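Local coordinates for protein cellulase (Uncultured bacterium, PDB 3WX5) that hydrolyses internal beta-1,4-glucosidic bonds of cellulose, as an endoglucanase of glycoside hydrolase family 12, at residues C23-S28 with G44-Q49; L104-R109 with F237-T242; T168-F173 with A182-T187. One frame throughout, in Å; residues are numbered along the deposited sequence.

Contact 1 (C23-S28 with G44-Q49); sequences CDRWGS and GAETAQ
R25 reaches A45 through a chain turned to chi1 141° and bent at chi3 (-134°). These torsions bring the guanidinium up to the 44-45 backbone. The carbonyl oxygen A45 O lies over one face of the group, offset toward its rim, with NE 3.5 Å from A45 O. The angle is too poor for a hydrogen bond. On the opposite face, also near the rim, sits CZ2 of the neighbouring W26 ring. The true polar partner of NE is the carbonyl of V42, and NH2 bonds weakly to W43 O. E46 OE1 stays 4.4 Å from R25 NH1, well out of the guanidinium plane, so it probably adds only a loose charge attraction.

At the other end a water joins the backbones. It donates to C23 O (2.7 Å) and accepts from Q49 N (2.9 Å). Within 23-28, D24 OD1 takes the W26 N-H at 3.0 Å, from above the carboxylate plane, in an Asx turn, inside a type I turn from D24 to G27.

The disulfide from C23 SG to C50, the residue after Q49, anchors 23-28 beside the start of strand 49-54. The contact thus joins two loops, one between strands 19-22 and 28-31, the other between strands 36-39 and 49-54.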
# COMPACT_ATOMS: atom_id res chain seq x y z
N CYS A 23 -17.20 -1.21 -8.56
CA CYS A 23 -17.49 0.21 -8.30
C CYS A 23 -17.98 0.50 -6.88
O CYS A 23 -18.10 1.68 -6.50
CB CYS A 23 -18.49 0.79 -9.31
SG CYS A 23 -18.03 0.62 -11.07
N ASP A 24 -18.33 -0.55 -6.14
CA ASP A 24 -18.79 -0.42 -4.75
C ASP A 24 -17.68 0.25 -3.95
O ASP A 24 -16.52 -0.09 -4.09
CB ASP A 24 -19.08 -1.82 -4.16
CG ASP A 24 -19.63 -1.76 -2.73
OD1 ASP A 24 -19.54 -0.72 -2.04
OD2 ASP A 24 -20.17 -2.79 -2.27
N ARG A 25 -18.05 1.21 -3.11
CA ARG A 25 -17.08 1.91 -2.27
C ARG A 25 -16.19 0.95 -1.47
O ARG A 25 -14.97 1.15 -1.38
CB ARG A 25 -17.81 2.94 -1.39
CG ARG A 25 -17.31 3.09 0.01
CD ARG A 25 -17.96 4.32 0.66
NE ARG A 25 -16.96 5.11 1.36
CZ ARG A 25 -17.20 5.87 2.42
NH1 ARG A 25 -18.43 6.02 2.88
NH2 ARG A 25 -16.19 6.50 3.01
N TRP A 26 -16.76 -0.18 -1.04
CA TRP A 26 -16.01 -1.21 -0.34
C TRP A 26 -15.87 -2.53 -1.12
O TRP A 26 -15.66 -3.60 -0.53
CB TRP A 26 -16.56 -1.45 1.07
CG TRP A 26 -16.74 -0.19 1.88
CD1 TRP A 26 -17.92 0.38 2.24
CD2 TRP A 26 -15.71 0.60 2.49
NE1 TRP A 26 -17.69 1.53 2.97
CE2 TRP A 26 -16.35 1.67 3.15
CE3 TRP A 26 -14.31 0.54 2.50
CZ2 TRP A 26 -15.64 2.66 3.83
CZ3 TRP A 26 -13.61 1.54 3.17
CH2 TRP A 26 -14.27 2.54 3.88
N GLY A 27 -15.90 -2.44 -2.44
CA GLY A 27 -15.93 -3.63 -3.28
C GLY A 27 -14.57 -4.29 -3.29
O GLY A 27 -13.55 -3.64 -2.99
N SER A 28 -14.55 -5.61 -3.49
CA SER A 28 -13.29 -6.36 -3.53
C SER A 28 -13.39 -7.59 -4.43
O SER A 28 -14.50 -8.08 -4.73
CB SER A 28 -12.91 -6.81 -2.12
OG SER A 28 -13.89 -7.73 -1.63
N GLY A 44 -12.21 7.54 2.00
CA GLY A 44 -12.16 8.92 2.45
C GLY A 44 -13.13 9.90 1.78
O GLY A 44 -13.01 11.11 1.98
N ALA A 45 -14.05 9.38 0.96
CA ALA A 45 -15.03 10.20 0.24
C ALA A 45 -16.23 9.40 -0.24
O ALA A 45 -16.23 8.18 -0.16
CB ALA A 45 -14.36 10.92 -0.98
N GLU A 46 -17.21 10.10 -0.80
CA GLU A 46 -18.39 9.44 -1.36
C GLU A 46 -18.42 9.57 -2.88
O GLU A 46 -19.35 9.11 -3.52
CB GLU A 46 -19.66 10.06 -0.78
CG GLU A 46 -19.55 10.41 0.69
CD GLU A 46 -20.68 9.85 1.51
OE1 GLU A 46 -21.27 8.83 1.08
OE2 GLU A 46 -20.96 10.40 2.59
N THR A 47 -17.42 10.24 -3.43
CA THR A 47 -17.22 10.29 -4.91
C THR A 47 -17.01 8.93 -5.60
O THR A 47 -16.45 7.98 -5.03
CB THR A 47 -16.11 11.29 -5.32
OG1 THR A 47 -14.98 11.15 -4.43
CG2 THR A 47 -16.65 12.71 -5.18
N ALA A 48 -17.43 8.85 -6.86
CA ALA A 48 -17.48 7.59 -7.56
C ALA A 48 -16.09 7.13 -8.03
O ALA A 48 -15.27 7.92 -8.53
CB ALA A 48 -18.44 7.69 -8.77
N GLN A 49 -15.90 5.83 -8.00
CA GLN A 49 -14.68 5.21 -8.53
C GLN A 49 -14.98 3.79 -8.97
O GLN A 49 -15.59 3.02 -8.23
CB GLN A 49 -13.60 5.19 -7.45
CG GLN A 49 -12.29 4.55 -7.87
CD GLN A 49 -11.35 4.40 -6.66
OE1 GLN A 49 -10.91 5.38 -6.09
NE2 GLN A 49 -11.19 3.18 -6.20
O HOH W 1 -17.95 4.34 -6.54

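Contact 2 (L104-R109 with F237-T242); sequences LQSNWR and FSVTLT
L104-R109 and F237-T242 are neighbouring antiparallel strands in one sheet of the beta-sandwich (jelly roll) fold of glycoside hydrolase family 12. They belong to strands 101-111 and 233-243, which are far apart in sequence. The segment axes run 4.6 Å apart at 176°, so the pair is almost exactly antiparallel.

Q105 with T240 and N107 with S238 are the hydrogen-bonded pairs. The first is symmetrical: T240 N gives to Q105 O at 2.8 Å, and Q105 N gives back to T240 O. In the second, S238 N bonds well to N107 O, but the return bond from N107 N to S238 O is weak.

The side chains of L104, S106, V239 and L241 share one face. L104 CD1 lies 3.7 Å from V239 CG1 and 3.9 Å from L241 CB, with the L104 and V239 chains crossing at a slant. Beyond them, L104 packs on L197 and I201 of helix 197-206, and V239 on V219 of strand 215-225. Farther along, the rings of W108 and F237 meet at their CD1 atoms, 4.1 Å apart. W108 NE1 bonds to S234, and the F237 ring meets Y36 edge-to-face. Strands 117-127 and 215-225 of the other sheet also touch these two rings.

The other face carries Q105, N107, S238 and T240, none of them fully buried. The side chains of Q105 and T240 lie side by side there, pointing the same way, with Q105 CG 3.9 Å from T240 CB. N107 OD1 bonds to the backbone N of Q194.

S106 adds a second bond to S238 O, which the N107 N-H reaches only weakly. With OG anti to the backbone N (chi1 178°), the hydroxyl reaches across the strands. OG donates to S238 O at 2.6 Å, close to the line of the carbonyl bond, and has a second hydrogen-bond partner in Y122 OH.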
# COMPACT_ATOMS: atom_id res chain seq x y z
N LEU A 104 11.55 -10.10 3.10
CA LEU A 104 10.30 -9.64 2.51
C LEU A 104 10.59 -8.79 1.30
O LEU A 104 11.23 -7.75 1.41
CB LEU A 104 9.50 -8.85 3.54
CG LEU A 104 8.16 -8.34 3.00
CD1 LEU A 104 7.23 -9.52 2.55
CD2 LEU A 104 7.46 -7.43 4.06
N GLN A 105 10.13 -9.23 0.14
CA GLN A 105 10.38 -8.48 -1.09
C GLN A 105 9.14 -8.46 -1.96
O GLN A 105 8.23 -9.28 -1.80
CB GLN A 105 11.55 -9.06 -1.88
CG GLN A 105 11.33 -10.48 -2.37
CD GLN A 105 12.54 -11.01 -3.15
OE1 GLN A 105 13.63 -11.12 -2.60
NE2 GLN A 105 12.36 -11.20 -4.46
N SER A 106 9.11 -7.52 -2.90
CA SER A 106 7.95 -7.37 -3.75
C SER A 106 8.30 -6.80 -5.12
O SER A 106 9.28 -6.07 -5.26
CB SER A 106 6.94 -6.51 -3.00
OG SER A 106 5.79 -6.28 -3.78
N ASN A 107 7.59 -7.26 -6.14
CA ASN A 107 7.55 -6.62 -7.45
C ASN A 107 6.26 -5.82 -7.67
O ASN A 107 5.19 -6.23 -7.23
CB ASN A 107 7.64 -7.67 -8.58
CG ASN A 107 8.80 -8.63 -8.42
OD1 ASN A 107 9.76 -8.35 -7.72
ND2 ASN A 107 8.69 -9.78 -9.07
N TRP A 108 6.34 -4.76 -8.48
CA TRP A 108 5.15 -4.01 -8.87
C TRP A 108 5.48 -3.16 -10.08
O TRP A 108 6.59 -2.65 -10.19
CB TRP A 108 4.67 -3.10 -7.73
CG TRP A 108 3.30 -2.48 -7.97
CD1 TRP A 108 2.16 -3.12 -8.42
CD2 TRP A 108 2.90 -1.13 -7.66
NE1 TRP A 108 1.12 -2.20 -8.54
CE2 TRP A 108 1.55 -0.98 -8.06
CE3 TRP A 108 3.57 -0.02 -7.11
CZ2 TRP A 108 0.83 0.19 -7.83
CZ3 TRP A 108 2.85 1.16 -6.92
CH2 TRP A 108 1.51 1.27 -7.31
N ARG A 109 4.50 -2.93 -10.94
CA ARG A 109 4.66 -1.99 -12.05
C ARG A 109 3.43 -1.08 -12.07
O ARG A 109 2.31 -1.55 -11.92
CB ARG A 109 4.78 -2.73 -13.37
CG ARG A 109 4.97 -1.82 -14.58
CD ARG A 109 5.36 -2.62 -15.84
NE ARG A 109 4.21 -3.36 -16.38
CZ ARG A 109 3.26 -2.81 -17.13
NH1 ARG A 109 3.30 -1.51 -17.42
NH2 ARG A 109 2.25 -3.53 -17.56
N PHE A 237 2.00 -7.46 -9.74
CA PHE A 237 2.25 -7.45 -8.29
C PHE A 237 2.69 -8.84 -7.81
O PHE A 237 2.09 -9.86 -8.19
CB PHE A 237 0.99 -7.03 -7.54
CG PHE A 237 1.14 -6.96 -6.04
CD1 PHE A 237 1.93 -5.96 -5.45
CD2 PHE A 237 0.42 -7.81 -5.22
CE1 PHE A 237 1.97 -5.83 -4.06
CE2 PHE A 237 0.44 -7.66 -3.82
CZ PHE A 237 1.22 -6.68 -3.24
N SER A 238 3.71 -8.88 -6.96
CA SER A 238 4.13 -10.10 -6.30
C SER A 238 4.66 -9.73 -4.93
O SER A 238 5.24 -8.66 -4.74
CB SER A 238 5.25 -10.75 -7.12
OG SER A 238 5.68 -11.94 -6.50
N VAL A 239 4.41 -10.57 -3.95
CA VAL A 239 5.07 -10.41 -2.65
C VAL A 239 5.68 -11.74 -2.27
O VAL A 239 5.06 -12.78 -2.49
CB VAL A 239 4.08 -10.02 -1.56
CG1 VAL A 239 4.80 -10.01 -0.20
CG2 VAL A 239 3.48 -8.63 -1.87
N THR A 240 6.92 -11.71 -1.77
CA THR A 240 7.55 -12.94 -1.27
C THR A 240 8.00 -12.77 0.17
O THR A 240 8.84 -11.91 0.48
CB THR A 240 8.76 -13.38 -2.13
OG1 THR A 240 8.35 -13.56 -3.49
CG2 THR A 240 9.31 -14.74 -1.61
N LEU A 241 7.41 -13.56 1.06
CA LEU A 241 7.68 -13.44 2.49
C LEU A 241 8.39 -14.70 2.99
O LEU A 241 7.94 -15.82 2.72
CB LEU A 241 6.37 -13.25 3.26
CG LEU A 241 6.36 -13.45 4.79
CD1 LEU A 241 7.18 -12.35 5.50
CD2 LEU A 241 4.93 -13.49 5.33
N THR A 242 9.41 -14.50 3.80
CA THR A 242 10.08 -15.61 4.47
C THR A 242 10.15 -15.38 5.97
O THR A 242 10.65 -14.34 6.42
CB THR A 242 11.52 -15.80 3.93
OG1 THR A 242 11.49 -15.74 2.49
CG2 THR A 242 12.03 -17.16 4.36

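Contact 3 (T168-F173 with A182-T187); sequences TWEVWF and AYRRTT
E170 OE1 is gripped by W172 NE1 and by a water. The indole N-H meets it at 3.0 Å, exactly in the ring plane, on the anti lone pair of the carboxylate. The water donates to OE1 at 2.7 Å and takes a weak bond from R184 NH1. A second water links E170 OE2 to R185 O. E170 and R184 lie side by side, with OE1 3.6 Å from R184 CD, but their charged groups do not touch directly. R184 NH2 bonds to V152 O, and its guanidinium makes a cation-pi contact with W148.

Across the sheet from these polar groups, W169, V171, Y183 and R185 share a face. R185 runs over the W169 ring, its CG 3.8 Å from the centroid of the six-membered ring, a CH-pi contact. An extended chain from a chi1 of -153° then carries the guanidinium onward, and NH1 bonds to T187 O. V171 CG2 packs against Y183 CE2 at 3.8 Å.

The backbones form an antiparallel ladder, tightest at W172 N to A182 O (2.8 Å). T186 N continues the bonding to T168 O.

The two strands form the hairpin 167-175 and 179-185. Strand 157-164 flanks the first and strand 140-149 the second. F200 of helix 197-206 meets both W169 and Y183 edge-to-face, and Y183 OH is hydrogen-bonded to D203 OD2.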
# COMPACT_ATOMS: atom_id res chain seq x y z
N THR A 168 17.32 5.99 -2.67
CA THR A 168 17.33 7.03 -1.66
C THR A 168 15.90 7.50 -1.40
O THR A 168 15.11 7.63 -2.35
CB THR A 168 18.22 8.23 -2.18
OG1 THR A 168 19.57 7.74 -2.23
CG2 THR A 168 18.20 9.37 -1.20
N TRP A 169 15.59 7.78 -0.12
CA TRP A 169 14.23 8.10 0.33
C TRP A 169 14.22 9.22 1.37
O TRP A 169 15.03 9.25 2.28
CB TRP A 169 13.55 6.86 0.96
CG TRP A 169 13.79 5.58 0.13
CD1 TRP A 169 14.92 4.78 0.16
CD2 TRP A 169 12.91 5.00 -0.85
NE1 TRP A 169 14.81 3.80 -0.81
CE2 TRP A 169 13.59 3.90 -1.43
CE3 TRP A 169 11.61 5.29 -1.29
CZ2 TRP A 169 12.99 3.05 -2.37
CZ3 TRP A 169 11.05 4.50 -2.29
CH2 TRP A 169 11.75 3.39 -2.83
N GLU A 170 13.21 10.09 1.27
CA GLU A 170 12.78 10.95 2.37
C GLU A 170 12.04 10.15 3.41
O GLU A 170 11.17 9.36 3.05
CB GLU A 170 11.82 12.02 1.83
CG GLU A 170 12.40 12.83 0.66
CD GLU A 170 11.40 13.79 0.08
OE1 GLU A 170 10.31 13.93 0.65
OE2 GLU A 170 11.67 14.39 -0.99
N VAL A 171 12.31 10.40 4.70
CA VAL A 171 11.57 9.72 5.76
C VAL A 171 10.63 10.72 6.42
O VAL A 171 11.06 11.82 6.80
CB VAL A 171 12.52 9.11 6.82
CG1 VAL A 171 11.75 8.26 7.79
CG2 VAL A 171 13.63 8.25 6.14
N TRP A 172 9.33 10.40 6.42
CA TRP A 172 8.28 11.25 7.04
C TRP A 172 7.65 10.50 8.18
O TRP A 172 7.47 9.27 8.07
CB TRP A 172 7.19 11.56 6.02
CG TRP A 172 7.68 12.43 4.90
CD1 TRP A 172 8.53 12.08 3.88
CD2 TRP A 172 7.39 13.81 4.74
NE1 TRP A 172 8.78 13.18 3.07
CE2 TRP A 172 8.08 14.25 3.58
CE3 TRP A 172 6.55 14.71 5.42
CZ2 TRP A 172 7.97 15.57 3.11
CZ3 TRP A 172 6.47 16.01 4.98
CH2 TRP A 172 7.16 16.43 3.82
N PHE A 173 7.31 11.20 9.26
CA PHE A 173 6.76 10.53 10.45
C PHE A 173 5.58 11.33 10.99
O PHE A 173 5.69 12.55 11.15
CB PHE A 173 7.83 10.41 11.55
CG PHE A 173 7.30 9.84 12.85
CD1 PHE A 173 6.77 8.56 12.87
CD2 PHE A 173 7.20 10.62 13.98
CE1 PHE A 173 6.22 8.03 14.03
CE2 PHE A 173 6.66 10.10 15.15
CZ PHE A 173 6.15 8.81 15.16
N ALA A 182 6.41 7.30 6.30
CA ALA A 182 6.36 7.25 4.83
C ALA A 182 7.76 7.42 4.26
O ALA A 182 8.50 8.34 4.66
CB ALA A 182 5.45 8.32 4.29
N TYR A 183 8.11 6.57 3.30
CA TYR A 183 9.38 6.73 2.59
C TYR A 183 9.05 7.20 1.20
O TYR A 183 8.47 6.46 0.43
CB TYR A 183 10.15 5.40 2.52
CG TYR A 183 10.56 4.90 3.90
CD1 TYR A 183 9.67 4.18 4.70
CD2 TYR A 183 11.81 5.24 4.44
CE1 TYR A 183 10.02 3.77 6.00
CE2 TYR A 183 12.19 4.81 5.73
CZ TYR A 183 11.29 4.07 6.49
OH TYR A 183 11.58 3.74 7.80
N ARG A 184 9.46 8.42 0.86
CA ARG A 184 9.15 8.95 -0.46
C ARG A 184 10.43 8.89 -1.28
O ARG A 184 11.41 9.57 -0.95
CB ARG A 184 8.68 10.41 -0.35
CG ARG A 184 8.19 10.98 -1.68
CD ARG A 184 7.89 12.49 -1.60
NE ARG A 184 6.92 12.81 -2.65
CZ ARG A 184 5.98 13.75 -2.55
NH1 ARG A 184 5.96 14.56 -1.48
NH2 ARG A 184 5.07 13.88 -3.51
N ARG A 185 10.38 8.22 -2.43
CA ARG A 185 11.62 8.04 -3.22
C ARG A 185 12.08 9.43 -3.68
O ARG A 185 11.23 10.29 -3.97
CB ARG A 185 11.36 7.16 -4.45
CG ARG A 185 12.60 6.41 -4.92
CD ARG A 185 12.23 5.48 -6.07
NE ARG A 185 13.33 4.59 -6.47
CZ ARG A 185 14.36 4.95 -7.22
NH1 ARG A 185 14.45 6.20 -7.69
NH2 ARG A 185 15.25 4.02 -7.58
N THR A 186 13.39 9.67 -3.68
CA THR A 186 13.90 11.02 -4.01
C THR A 186 13.69 11.34 -5.49
O THR A 186 13.65 12.52 -5.88
CB THR A 186 15.40 11.19 -3.65
OG1 THR A 186 16.16 10.18 -4.30
CG2 THR A 186 15.62 11.05 -2.13
N THR A 187 13.64 10.30 -6.33
CA THR A 187 13.08 10.44 -7.67
C THR A 187 12.07 9.34 -7.98
O THR A 187 12.23 8.20 -7.54
CB THR A 187 14.16 10.43 -8.79
OG1 THR A 187 14.87 9.20 -8.75
CG2 THR A 187 15.16 11.58 -8.56
O HOH W 2 11.12 12.99 -3.31
O HOH W 3 8.44 15.50 -0.53

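How the contacts relate
From the N terminus, contact 1 comes first and closes a short loop, with 15 residues between its segments, holding most of strand 28-31 and all of strand 36-39. Contact 2 opens later, at 104-109, and closes only near the C terminus, so its loop spans 127 residues. Contact 3 falls within that span, as a local hairpin with eight residues between its segments. Contact 1 is in series with both others, and none cross. Contact 1 joins two loops, contact 2 pairs strands of the six-stranded sheet, and contact 3 belongs to the other, larger sheet. Contacts 2 and 3 have centres about 19 Å apart. Helix 197-206 touches side chains of both.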